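Local coordinates for protein precorrin-6y methyltransferase/putative decarboxylase (Methanothermobacter thermautotrophicus, PDB 1L3I) that probably methylates C-15 of cobalt-precorrin-6B using S-adenosyl-L-methionine and then removes the C-12 carboxyl group, yielding cobalt-precorrin-7 on the anaerobic route to adenosylcobalamin, at residues 36-41 with 59-64; 90-95 with 114-119; 131-136 with 177-182. All blocks are in the same frame, centred on the assembly; numbering follows the deposited sequence.

In the fold
Interactions 1 and 2 form one continuous region round the adenosine end of S-adenosyl-L-homocysteine, their centres about 10 Å apart. A salt bridge joins them, R63 NE to D90 OD1 at 3.1 Å, and V40 CG1 packs on A91 CB at 3.6 Å. Interaction 1 holds the ribose through D62, while interaction 2 reads the adenine through A91. Interaction 3 lies farther along the same sheet as interaction 1, centre to centre about 17 Å away and on the other side of the chain's centre. Its centre is about 18 Å from that of interaction 2, yet L117 CD2 and V132 CG2 still touch at 4.0 Å. It does not touch the ligand.

Interaction 1 of 3, residues 36-41 with 59-64; sequences VAVDVG and YAIDRN. With SAH (S-adenosyl-L-homocysteine), chain G.
A37 and Y59 begin a ladder of backbone hydrogen bonds between two parallel strands. Y59 N gives to A37 O, D39 N to Y59 O, and I61 N to D39 O, the last almost straight at 175° and 3.0 Å. The final rung bends: G41 N reaches I61 O at 2.7 Å with an N-H...O angle of only 131°, the donor standing above the carbonyl plane just where the chain turns off the strand.

Apolar contacts gather on the face carrying V38, V40, Y59 and I61. V38 puts CG2 anti to its backbone N (chi1, measured to CG1, is 63°), which brings that methyl to I61 CD1 at 3.8 Å. Farther back, V36 CG1 meets the tyrosine at its edge, in the ring plane, 3.7 Å from Y59 CE1.

The polar work at the strand ends belongs to D62. Its carboxylate takes both ribose hydroxyls of S-adenosyl-L-homocysteine: O2' donates to D62 OD1 at 2.8 Å and O3' to D62 OD2 at 2.6 Å. Each oxygen has a second donor. N64 N reaches D62 OD1 at 2.9 Å through the anti lone pair, closing an Asx turn, and G43 N binds OD2; four bonds therefore fix the carboxylate's rotation. On the sheet face away from V38, D39 OD2 is hydrogen-bonded to T48 OG1. R63 lays its CG and CD over one face of the adenine. G41 has a positive phi, and a CB there would run into the ribose O4'.

This is the beta-alpha-beta start of a Rossmann-like methyltransferase fold: a glycine-rich loop after the first strand and, at the end of the second, the acidic residue that grips the ribose diol.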
loop_
_atom_site.group_PDB
_atom_site.type_symbol
_atom_site.label_atom_id
_atom_site.label_comp_id
_atom_site.label_asym_id
_atom_site.label_seq_id
_atom_site.Cartn_x
_atom_site.Cartn_y
_atom_site.Cartn_z
ATOM N N VAL A 36 -18.124 19.277 -21.467
ATOM C CA VAL A 36 -17.047 20.210 -21.766
ATOM C C VAL A 36 -16.096 20.017 -20.587
ATOM O O VAL A 36 -16.498 20.179 -19.437
ATOM C CB VAL A 36 -17.543 21.677 -21.796
ATOM C CG1 VAL A 36 -16.370 22.629 -22.012
ATOM C CG2 VAL A 36 -18.581 21.857 -22.882
ATOM N N ALA A 37 -14.858 19.635 -20.857
ATOM C CA ALA A 37 -13.920 19.394 -19.785
ATOM C C ALA A 37 -12.699 20.271 -19.869
ATOM O O ALA A 37 -12.361 20.776 -20.933
ATOM C CB ALA A 37 -13.506 17.930 -19.803
ATOM N N VAL A 38 -12.046 20.467 -18.727
ATOM C CA VAL A 38 -10.804 21.237 -18.676
ATOM C C VAL A 38 -9.781 20.408 -17.910
ATOM O O VAL A 38 -10.099 19.812 -16.881
ATOM C CB VAL A 38 -10.969 22.644 -18.019
ATOM C CG1 VAL A 38 -11.390 22.526 -16.576
ATOM C CG2 VAL A 38 -9.670 23.416 -18.109
ATOM N N ASP A 39 -8.585 20.290 -18.477
ATOM C CA ASP A 39 -7.499 19.558 -17.847
ATOM C C ASP A 39 -6.445 20.587 -17.474
ATOM O O ASP A 39 -5.699 21.068 -18.327
ATOM C CB ASP A 39 -6.930 18.503 -18.806
ATOM C CG ASP A 39 -5.819 17.662 -18.178
ATOM O OD1 ASP A 39 -5.708 17.615 -16.942
ATOM O OD2 ASP A 39 -5.044 17.049 -18.921
ATOM N N VAL A 40 -6.436 20.983 -16.201
ATOM C CA VAL A 40 -5.486 21.963 -15.700
ATOM C C VAL A 40 -4.145 21.284 -15.445
ATOM O O VAL A 40 -4.028 20.437 -14.542
ATOM C CB VAL A 40 -6.011 22.626 -14.405
ATOM C CG1 VAL A 40 -5.030 23.650 -13.885
ATOM C CG2 VAL A 40 -7.365 23.269 -14.654
ATOM N N GLY A 41 -3.134 21.650 -16.237
ATOM C CA GLY A 41 -1.823 21.050 -16.094
ATOM C C GLY A 41 -1.837 19.746 -16.848
ATOM O O GLY A 41 -1.714 18.683 -16.264
ATOM N N TYR A 59 -10.348 21.426 -22.854
ATOM C CA TYR A 59 -9.443 22.570 -22.794
ATOM C C TYR A 59 -8.238 22.117 -21.968
ATOM O O TYR A 59 -8.365 21.880 -20.767
ATOM C CB TYR A 59 -10.130 23.749 -22.103
ATOM C CG TYR A 59 -11.237 24.353 -22.907
ATOM C CD1 TYR A 59 -12.547 23.895 -22.770
ATOM C CD2 TYR A 59 -10.978 25.343 -23.859
ATOM C CE1 TYR A 59 -13.570 24.401 -23.565
ATOM C CE2 TYR A 59 -11.990 25.862 -24.656
ATOM C CZ TYR A 59 -13.280 25.384 -24.510
ATOM O OH TYR A 59 -14.276 25.882 -25.310
ATOM N N ALA A 60 -7.086 21.940 -22.613
ATOM C CA ALA A 60 -5.863 21.494 -21.942
ATOM C C ALA A 60 -4.922 22.677 -21.692
ATOM O O ALA A 60 -4.414 23.289 -22.620
ATOM C CB ALA A 60 -5.173 20.429 -22.770
ATOM N N ILE A 61 -4.659 22.950 -20.424
ATOM C CA ILE A 61 -3.827 24.075 -20.028
ATOM C C ILE A 61 -2.498 23.637 -19.418
ATOM O O ILE A 61 -2.444 22.616 -18.716
ATOM C CB ILE A 61 -4.561 24.891 -18.943
ATOM C CG1 ILE A 61 -5.925 25.348 -19.438
ATOM C CG2 ILE A 61 -3.731 26.059 -18.485
ATOM C CD1 ILE A 61 -6.820 25.880 -18.333
ATOM N N ASP A 62 -1.444 24.421 -19.659
ATOM C CA ASP A 62 -0.126 24.166 -19.082
ATOM C C ASP A 62 0.823 25.364 -19.200
ATOM O O ASP A 62 0.862 26.035 -20.225
ATOM C CB ASP A 62 0.525 22.928 -19.693
ATOM C CG ASP A 62 1.442 22.221 -18.709
ATOM O OD1 ASP A 62 2.450 22.831 -18.292
ATOM O OD2 ASP A 62 1.142 21.063 -18.345
ATOM N N ARG A 63 1.559 25.622 -18.122
ATOM C CA ARG A 63 2.551 26.699 -18.057
ATOM C C ARG A 63 3.688 26.375 -19.020
ATOM O O ARG A 63 4.238 27.251 -19.689
ATOM C CB ARG A 63 3.211 26.749 -16.675
ATOM C CG ARG A 63 2.375 27.155 -15.511
ATOM C CD ARG A 63 3.217 27.081 -14.253
ATOM N NE ARG A 63 2.475 27.557 -13.091
ATOM C CZ ARG A 63 3.030 27.920 -11.938
ATOM N NH1 ARG A 63 4.340 27.876 -11.773
ATOM N NH2 ARG A 63 2.258 28.323 -10.933
ATOM N N ASN A 64 4.092 25.109 -19.001
ATOM C CA ASN A 64 5.193 24.625 -19.803
ATOM C C ASN A 64 4.878 24.488 -21.283
ATOM O O ASN A 64 4.049 23.655 -21.672
ATOM C CB ASN A 64 5.703 23.286 -19.246
ATOM C CG ASN A 64 7.092 22.884 -19.787
ATOM O OD1 ASN A 64 7.525 21.740 -19.610
ATOM N ND2 ASN A 64 7.797 23.818 -20.409
HETATM N N SAH G . -1.664 14.401 -15.772
HETATM C CA SAH G . -0.633 14.607 -16.795
HETATM C CB SAH G . 0.703 15.090 -16.170
HETATM C CG SAH G . 0.568 16.443 -15.418
HETATM S SD SAH G . 2.068 17.109 -14.685
HETATM C C SAH G . -0.429 13.304 -17.555
HETATM O O SAH G . -1.136 12.337 -17.221
HETATM O OXT SAH G . 0.409 13.271 -18.478
HETATM C "C5'" SAH G . 1.491 18.636 -13.985
HETATM C "C4'" SAH G . 1.476 19.757 -14.963
HETATM O "O4'" SAH G . 1.015 20.891 -14.204
HETATM C "C3'" SAH G . 2.896 20.179 -15.591
HETATM O "O3'" SAH G . 3.092 20.016 -17.033
HETATM C "C2'" SAH G . 2.984 21.635 -15.079
HETATM O "O2'" SAH G . 3.757 22.571 -15.847
HETATM C "C1'" SAH G . 1.522 21.982 -14.919
HETATM N N9 SAH G . 1.133 23.101 -14.071
HETATM C C8 SAH G . 1.413 23.275 -12.693
HETATM N N7 SAH G . 0.900 24.381 -12.245
HETATM C C5 SAH G . 0.264 24.983 -13.354
HETATM C C6 SAH G . -0.461 26.176 -13.525
HETATM N N6 SAH G . -0.679 27.024 -12.514
HETATM N N1 SAH G . -0.969 26.481 -14.752
HETATM C C2 SAH G . -0.746 25.628 -15.745
HETATM N N3 SAH G . -0.086 24.485 -15.711
HETATM C C4 SAH G . 0.401 24.206 -14.485
#

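Interaction 2 of 3, residues 90-95 with 114-119; sequences DAPEAL and QEILRI. With SAH (S-adenosyl-L-homocysteine), chain G.
The carboxylate end of E115 lies against the ring of P92, an odd partner for a charged group: E115 OE2 comes within 3.3 Å of P92 CB, and the two side chains cross at about a right angle. E115 gets there with CG opposite its backbone N (chi1 -175°) and the chain stretched straight beyond. Replacing E115 with an alanine would probably uncover the CB and CG of P92 and open a gap at this end of the helix pair.

Hydrocarbon makes up the rest of the interface. I119 CD1 packs against the proline ring, 3.6 Å from P92 CB, while its other branch, CG2, lies 3.7 Å from L95 CB, so this one isoleucine spans nearly a turn of the facing helix. L95 CD1 comes across I116 at about a right angle, 4.0 Å from I116 CG2. The small A91 admits the far end of I116, whose CD1 stops 3.9 Å from A91 CB. The two segments run nearly parallel, 14° between their directions, with 9.5 Å between axes.

A91 also faces the ligand. Its backbone N, in the first turn of helix 91-95, gives a hydrogen bond to adenine N1 at 2.9 Å and 146°, which is a direct reading of the base. D90 OD1 lies 3.2 Å from adenine N6, and the positive charge of R63 probably offsets the acids gathered here, D90 and E112 among them.

Behind this pair lies the sheet: A91, L95 and I116 all pack on V40, and L95 reaches V38 and I61 as well. L95 O accepts from K123 NZ, and on the far flank of helix 113-122 L117 packs against C146 and L147 of helix 137-149.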
loop_
_atom_site.group_PDB
_atom_site.type_symbol
_atom_site.label_atom_id
_atom_site.label_comp_id
_atom_site.label_asym_id
_atom_site.label_seq_id
_atom_site.Cartn_x
_atom_site.Cartn_y
_atom_site.Cartn_z
ATOM N N ASP A 90 -0.444 30.294 -17.538
ATOM C CA ASP A 90 -0.764 30.009 -16.156
ATOM C C ASP A 90 -2.276 29.741 -16.091
ATOM O O ASP A 90 -3.068 30.463 -16.689
ATOM C CB ASP A 90 -0.366 31.213 -15.305
ATOM C CG ASP A 90 -0.210 30.866 -13.844
ATOM O OD1 ASP A 90 0.434 29.833 -13.529
ATOM O OD2 ASP A 90 -0.725 31.642 -13.011
ATOM N N ALA A 91 -2.651 28.701 -15.360
ATOM C CA ALA A 91 -4.040 28.273 -15.227
ATOM C C ALA A 91 -5.129 29.299 -14.925
ATOM O O ALA A 91 -6.134 29.345 -15.639
ATOM C CB ALA A 91 -4.151 27.110 -14.241
ATOM N N PRO A 92 -4.975 30.111 -13.862
ATOM C CA PRO A 92 -6.054 31.076 -13.592
ATOM C C PRO A 92 -6.397 31.989 -14.773
ATOM O O PRO A 92 -7.573 32.112 -15.127
ATOM C CB PRO A 92 -5.534 31.825 -12.377
ATOM C CG PRO A 92 -4.735 30.755 -11.665
ATOM C CD PRO A 92 -3.943 30.194 -12.822
ATOM N N GLU A 93 -5.368 32.539 -15.424
ATOM C CA GLU A 93 -5.546 33.410 -16.585
ATOM C C GLU A 93 -6.305 32.665 -17.671
ATOM O O GLU A 93 -7.285 33.185 -18.219
ATOM C CB GLU A 93 -4.179 33.884 -17.131
ATOM C CG GLU A 93 -4.108 34.251 -18.649
ATOM C CD GLU A 93 -3.721 33.062 -19.564
ATOM O OE1 GLU A 93 -2.708 32.375 -19.265
ATOM O OE2 GLU A 93 -4.424 32.813 -20.585
ATOM N N ALA A 94 -5.845 31.447 -17.963
ATOM C CA ALA A 94 -6.414 30.586 -19.001
ATOM C C ALA A 94 -7.836 30.148 -18.694
ATOM O O ALA A 94 -8.691 30.135 -19.586
ATOM C CB ALA A 94 -5.533 29.377 -19.205
ATOM N N LEU A 95 -8.081 29.788 -17.436
ATOM C CA LEU A 95 -9.402 29.326 -16.992
ATOM C C LEU A 95 -10.490 30.372 -17.201
ATOM O O LEU A 95 -11.634 30.025 -17.476
ATOM C CB LEU A 95 -9.373 28.909 -15.516
ATOM C CG LEU A 95 -8.840 27.523 -15.165
ATOM C CD1 LEU A 95 -8.608 27.474 -13.672
ATOM C CD2 LEU A 95 -9.813 26.432 -15.617
ATOM N N GLN A 114 -5.606 26.859 -4.639
ATOM C CA GLN A 114 -6.755 27.560 -4.078
ATOM C C GLN A 114 -7.437 28.466 -5.100
ATOM O O GLN A 114 -8.659 28.424 -5.261
ATOM C CB GLN A 114 -6.297 28.369 -2.878
ATOM C CG GLN A 114 -7.402 29.046 -2.123
ATOM C CD GLN A 114 -6.867 29.784 -0.923
ATOM O OE1 GLN A 114 -6.229 30.839 -1.058
ATOM N NE2 GLN A 114 -7.103 29.228 0.263
ATOM N N GLU A 115 -6.633 29.258 -5.801
ATOM C CA GLU A 115 -7.126 30.190 -6.817
ATOM C C GLU A 115 -7.801 29.434 -7.958
ATOM O O GLU A 115 -8.899 29.796 -8.391
ATOM C CB GLU A 115 -5.951 31.003 -7.361
ATOM C CG GLU A 115 -6.312 32.085 -8.342
ATOM C CD GLU A 115 -5.093 32.858 -8.838
ATOM O OE1 GLU A 115 -3.957 32.562 -8.386
ATOM O OE2 GLU A 115 -5.277 33.769 -9.684
ATOM N N ILE A 116 -7.103 28.406 -8.452
ATOM C CA ILE A 116 -7.543 27.540 -9.541
ATOM C C ILE A 116 -8.884 26.921 -9.191
ATOM O O ILE A 116 -9.794 26.916 -10.016
ATOM C CB ILE A 116 -6.505 26.409 -9.783
ATOM C CG1 ILE A 116 -5.234 26.985 -10.399
ATOM C CG2 ILE A 116 -7.070 25.303 -10.679
ATOM C CD1 ILE A 116 -4.115 25.965 -10.494
ATOM N N LEU A 117 -9.017 26.429 -7.962
ATOM C CA LEU A 117 -10.274 25.814 -7.536
ATOM C C LEU A 117 -11.431 26.813 -7.436
ATOM O O LEU A 117 -12.502 26.566 -7.987
ATOM C CB LEU A 117 -10.100 25.052 -6.218
ATOM C CG LEU A 117 -9.341 23.730 -6.272
ATOM C CD1 LEU A 117 -9.322 23.170 -4.870
ATOM C CD2 LEU A 117 -9.977 22.748 -7.256
ATOM N N ARG A 118 -11.204 27.952 -6.776
ATOM C CA ARG A 118 -12.227 28.990 -6.637
ATOM C C ARG A 118 -12.781 29.350 -8.003
ATOM O O ARG A 118 -13.984 29.490 -8.153
ATOM C CB ARG A 118 -11.652 30.254 -6.018
ATOM C CG ARG A 118 -11.521 30.244 -4.514
ATOM C CD ARG A 118 -11.028 31.600 -4.072
ATOM N NE ARG A 118 -10.670 31.665 -2.670
ATOM C CZ ARG A 118 -9.518 32.151 -2.220
ATOM N NH1 ARG A 118 -8.594 32.604 -3.071
ATOM N NH2 ARG A 118 -9.290 32.241 -0.905
ATOM N N ILE A 119 -11.889 29.523 -8.978
ATOM C CA ILE A 119 -12.275 29.839 -10.358
ATOM C C ILE A 119 -13.064 28.682 -10.965
ATOM O O ILE A 119 -14.083 28.906 -11.604
ATOM C CB ILE A 119 -11.034 30.151 -11.264
ATOM C CG1 ILE A 119 -10.301 31.404 -10.765
ATOM C CG2 ILE A 119 -11.439 30.276 -12.728
ATOM C CD1 ILE A 119 -8.953 31.644 -11.433
HETATM N N SAH G . -1.664 14.401 -15.772
HETATM C CA SAH G . -0.633 14.607 -16.795
HETATM C CB SAH G . 0.703 15.090 -16.170
HETATM C CG SAH G . 0.568 16.443 -15.418
HETATM S SD SAH G . 2.068 17.109 -14.685
HETATM C C SAH G . -0.429 13.304 -17.555
HETATM O O SAH G . -1.136 12.337 -17.221
HETATM O OXT SAH G . 0.409 13.271 -18.478
HETATM C "C5'" SAH G . 1.491 18.636 -13.985
HETATM C "C4'" SAH G . 1.476 19.757 -14.963
HETATM O "O4'" SAH G . 1.015 20.891 -14.204
HETATM C "C3'" SAH G . 2.896 20.179 -15.591
HETATM O "O3'" SAH G . 3.092 20.016 -17.033
HETATM C "C2'" SAH G . 2.984 21.635 -15.079
HETATM O "O2'" SAH G . 3.757 22.571 -15.847
HETATM C "C1'" SAH G . 1.522 21.982 -14.919
HETATM N N9 SAH G . 1.133 23.101 -14.071
HETATM C C8 SAH G . 1.413 23.275 -12.693
HETATM N N7 SAH G . 0.900 24.381 -12.245
HETATM C C5 SAH G . 0.264 24.983 -13.354
HETATM C C6 SAH G . -0.461 26.176 -13.525
HETATM N N6 SAH G . -0.679 27.024 -12.514
HETATM N N1 SAH G . -0.969 26.481 -14.752
HETATM C C2 SAH G . -0.746 25.628 -15.745
HETATM N N3 SAH G . -0.086 24.485 -15.711
HETATM C C4 SAH G . 0.401 24.206 -14.485
#

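Interaction 3 of 3, residues 131-136 with 177-182; sequences IVTAIL and NPVALI
V132 and I182 face each other as a hydrogen-bonded antiparallel pair, V132 N to I182 O at 2.8 Å and I182 N back to V132 O at 2.9 Å, the latter in the carbonyl plane. Two residues along, A134 and A180 repeat the arrangement. A134 N points at A180 O at 2.8 Å with a practically linear N-H...O angle of 179°, and A180 N returns a bond to A134 O at 3.0 Å. Between them lies the non-hydrogen-bonded pair of T133 and L181, and the strand directions differ by 160°.

The side chains alternate between two faces. On that of V132, A134, A180 and I182, the isoleucine bends at chi2 81°, which swings CD1 over to A134 CB at 3.8 Å. On the other, T133 and L181 lie side by side pointing the same way, and T133 CG2 crosses to V179 CG1 at 3.5 Å, a close methyl contact. Beyond the strand end the I135 and V179 side chains lie alongside each other and touch through their CG2 methyls.

Strand 170-183, inserted antiparallel between strands 128-134 and 155-167, gives the 3-2-1-4-5-7-6 order characteristic of the class I methyltransferase sheet. Strand 128-134 is bonded on its far side to strand 101-106, and strand 170-183 to strand 155-167.

Farther out, a water bridges the two segments just past the A134/A180 pair, donating to I135 O at 3.0 Å and to P178 O at 3.1 Å. Helix 137-149 packs over A134, A180 and I182, helix 19-29 over I131, T133 and L181. Past the water the second subunit takes over: N177 OD1 accepts from S175 N of that neighbouring chain, whose M172 packs on I135 and L136 and whose M173 packs on N177 and P178.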
loop_
_atom_site.group_PDB
_atom_site.type_symbol
_atom_site.label_atom_id
_atom_site.label_comp_id
_atom_site.label_asym_id
_atom_site.label_seq_id
_atom_site.Cartn_x
_atom_site.Cartn_y
_atom_site.Cartn_z
ATOM N N ILE A 131 -11.934 16.903 -9.951
ATOM C CA ILE A 131 -11.029 15.851 -9.482
ATOM C C ILE A 131 -9.616 16.413 -9.458
ATOM O O ILE A 131 -9.124 16.918 -10.455
ATOM C CB ILE A 131 -11.079 14.595 -10.406
ATOM C CG1 ILE A 131 -12.491 14.007 -10.426
ATOM C CG2 ILE A 131 -10.079 13.534 -9.922
ATOM C CD1 ILE A 131 -12.905 13.519 -11.762
ATOM N N VAL A 132 -9.000 16.406 -8.293
ATOM C CA VAL A 132 -7.658 16.918 -8.142
ATOM C C VAL A 132 -6.751 15.726 -7.893
ATOM O O VAL A 132 -7.042 14.897 -7.039
ATOM C CB VAL A 132 -7.545 17.897 -6.928
ATOM C CG1 VAL A 132 -6.116 18.432 -6.818
ATOM C CG2 VAL A 132 -8.551 19.056 -7.056
ATOM N N THR A 133 -5.682 15.628 -8.671
ATOM C CA THR A 133 -4.704 14.555 -8.549
ATOM C C THR A 133 -3.595 15.097 -7.671
ATOM O O THR A 133 -2.908 16.043 -8.061
ATOM C CB THR A 133 -4.110 14.218 -9.922
ATOM O OG1 THR A 133 -5.177 14.030 -10.858
ATOM C CG2 THR A 133 -3.301 12.941 -9.844
ATOM N N ALA A 134 -3.379 14.490 -6.506
ATOM C CA ALA A 134 -2.361 14.958 -5.573
ATOM C C ALA A 134 -1.235 13.994 -5.229
ATOM O O ALA A 134 -1.482 12.878 -4.784
ATOM C CB ALA A 134 -3.024 15.416 -4.298
ATOM N N ILE A 135 0.002 14.420 -5.462
ATOM C CA ILE A 135 1.165 13.606 -5.095
ATOM C C ILE A 135 1.877 14.239 -3.893
ATOM O O ILE A 135 2.629 13.570 -3.186
ATOM C CB ILE A 135 2.156 13.412 -6.257
ATOM C CG1 ILE A 135 2.658 14.760 -6.768
ATOM C CG2 ILE A 135 1.513 12.597 -7.363
ATOM C CD1 ILE A 135 3.738 14.620 -7.799
ATOM N N LEU A 136 1.646 15.536 -3.672
ATOM C CA LEU A 136 2.228 16.236 -2.534
ATOM C C LEU A 136 1.272 16.158 -1.352
ATOM O O LEU A 136 0.077 16.387 -1.489
ATOM C CB LEU A 136 2.483 17.705 -2.850
ATOM C CG LEU A 136 3.483 18.031 -3.964
ATOM C CD1 LEU A 136 3.661 19.532 -4.039
ATOM C CD2 LEU A 136 4.805 17.341 -3.712
ATOM N N ASN A 177 4.644 5.401 -6.948
ATOM C CA ASN A 177 4.439 6.338 -5.855
ATOM C C ASN A 177 2.938 6.513 -5.632
ATOM O O ASN A 177 2.159 6.487 -6.582
ATOM C CB ASN A 177 5.080 7.692 -6.168
ATOM C CG ASN A 177 6.591 7.605 -6.272
ATOM O OD1 ASN A 177 7.236 6.825 -5.576
ATOM N ND2 ASN A 177 7.159 8.401 -7.158
ATOM N N PRO A 178 2.515 6.609 -4.367
ATOM C CA PRO A 178 1.088 6.782 -4.127
ATOM C C PRO A 178 0.544 8.076 -4.713
ATOM O O PRO A 178 1.247 9.071 -4.802
ATOM C CB PRO A 178 1.003 6.746 -2.594
ATOM C CG PRO A 178 2.316 7.202 -2.145
ATOM C CD PRO A 178 3.251 6.508 -3.099
ATOM N N VAL A 179 -0.696 8.025 -5.165
ATOM C CA VAL A 179 -1.355 9.182 -5.721
ATOM C C VAL A 179 -2.749 9.236 -5.104
ATOM O O VAL A 179 -3.417 8.200 -4.959
ATOM C CB VAL A 179 -1.493 9.065 -7.262
ATOM C CG1 VAL A 179 -2.276 10.273 -7.819
ATOM C CG2 VAL A 179 -0.114 8.984 -7.899
ATOM N N ALA A 180 -3.163 10.421 -4.674
ATOM C CA ALA A 180 -4.493 10.581 -4.103
ATOM C C ALA A 180 -5.387 11.364 -5.078
ATOM O O ALA A 180 -4.915 12.219 -5.842
ATOM C CB ALA A 180 -4.412 11.315 -2.760
ATOM N N LEU A 181 -6.667 11.015 -5.098
ATOM C CA LEU A 181 -7.627 11.700 -5.943
ATOM C C LEU A 181 -8.650 12.332 -5.012
ATOM O O LEU A 181 -9.305 11.625 -4.234
ATOM C CB LEU A 181 -8.337 10.743 -6.910
ATOM C CG LEU A 181 -7.482 10.040 -7.966
ATOM C CD1 LEU A 181 -8.376 9.164 -8.814
ATOM C CD2 LEU A 181 -6.747 11.048 -8.829
ATOM N N ILE A 182 -8.675 13.666 -4.988
ATOM C CA ILE A 182 -9.618 14.417 -4.168
ATOM C C ILE A 182 -10.729 14.837 -5.141
ATOM O O ILE A 182 -10.475 15.558 -6.111
ATOM C CB ILE A 182 -8.940 15.644 -3.493
ATOM C CG1 ILE A 182 -7.861 15.183 -2.517
ATOM C CG2 ILE A 182 -9.974 16.491 -2.753
ATOM C CD1 ILE A 182 -6.558 14.839 -3.154
HETATM O O HOH W 1 1.820 10.845 -2.332
#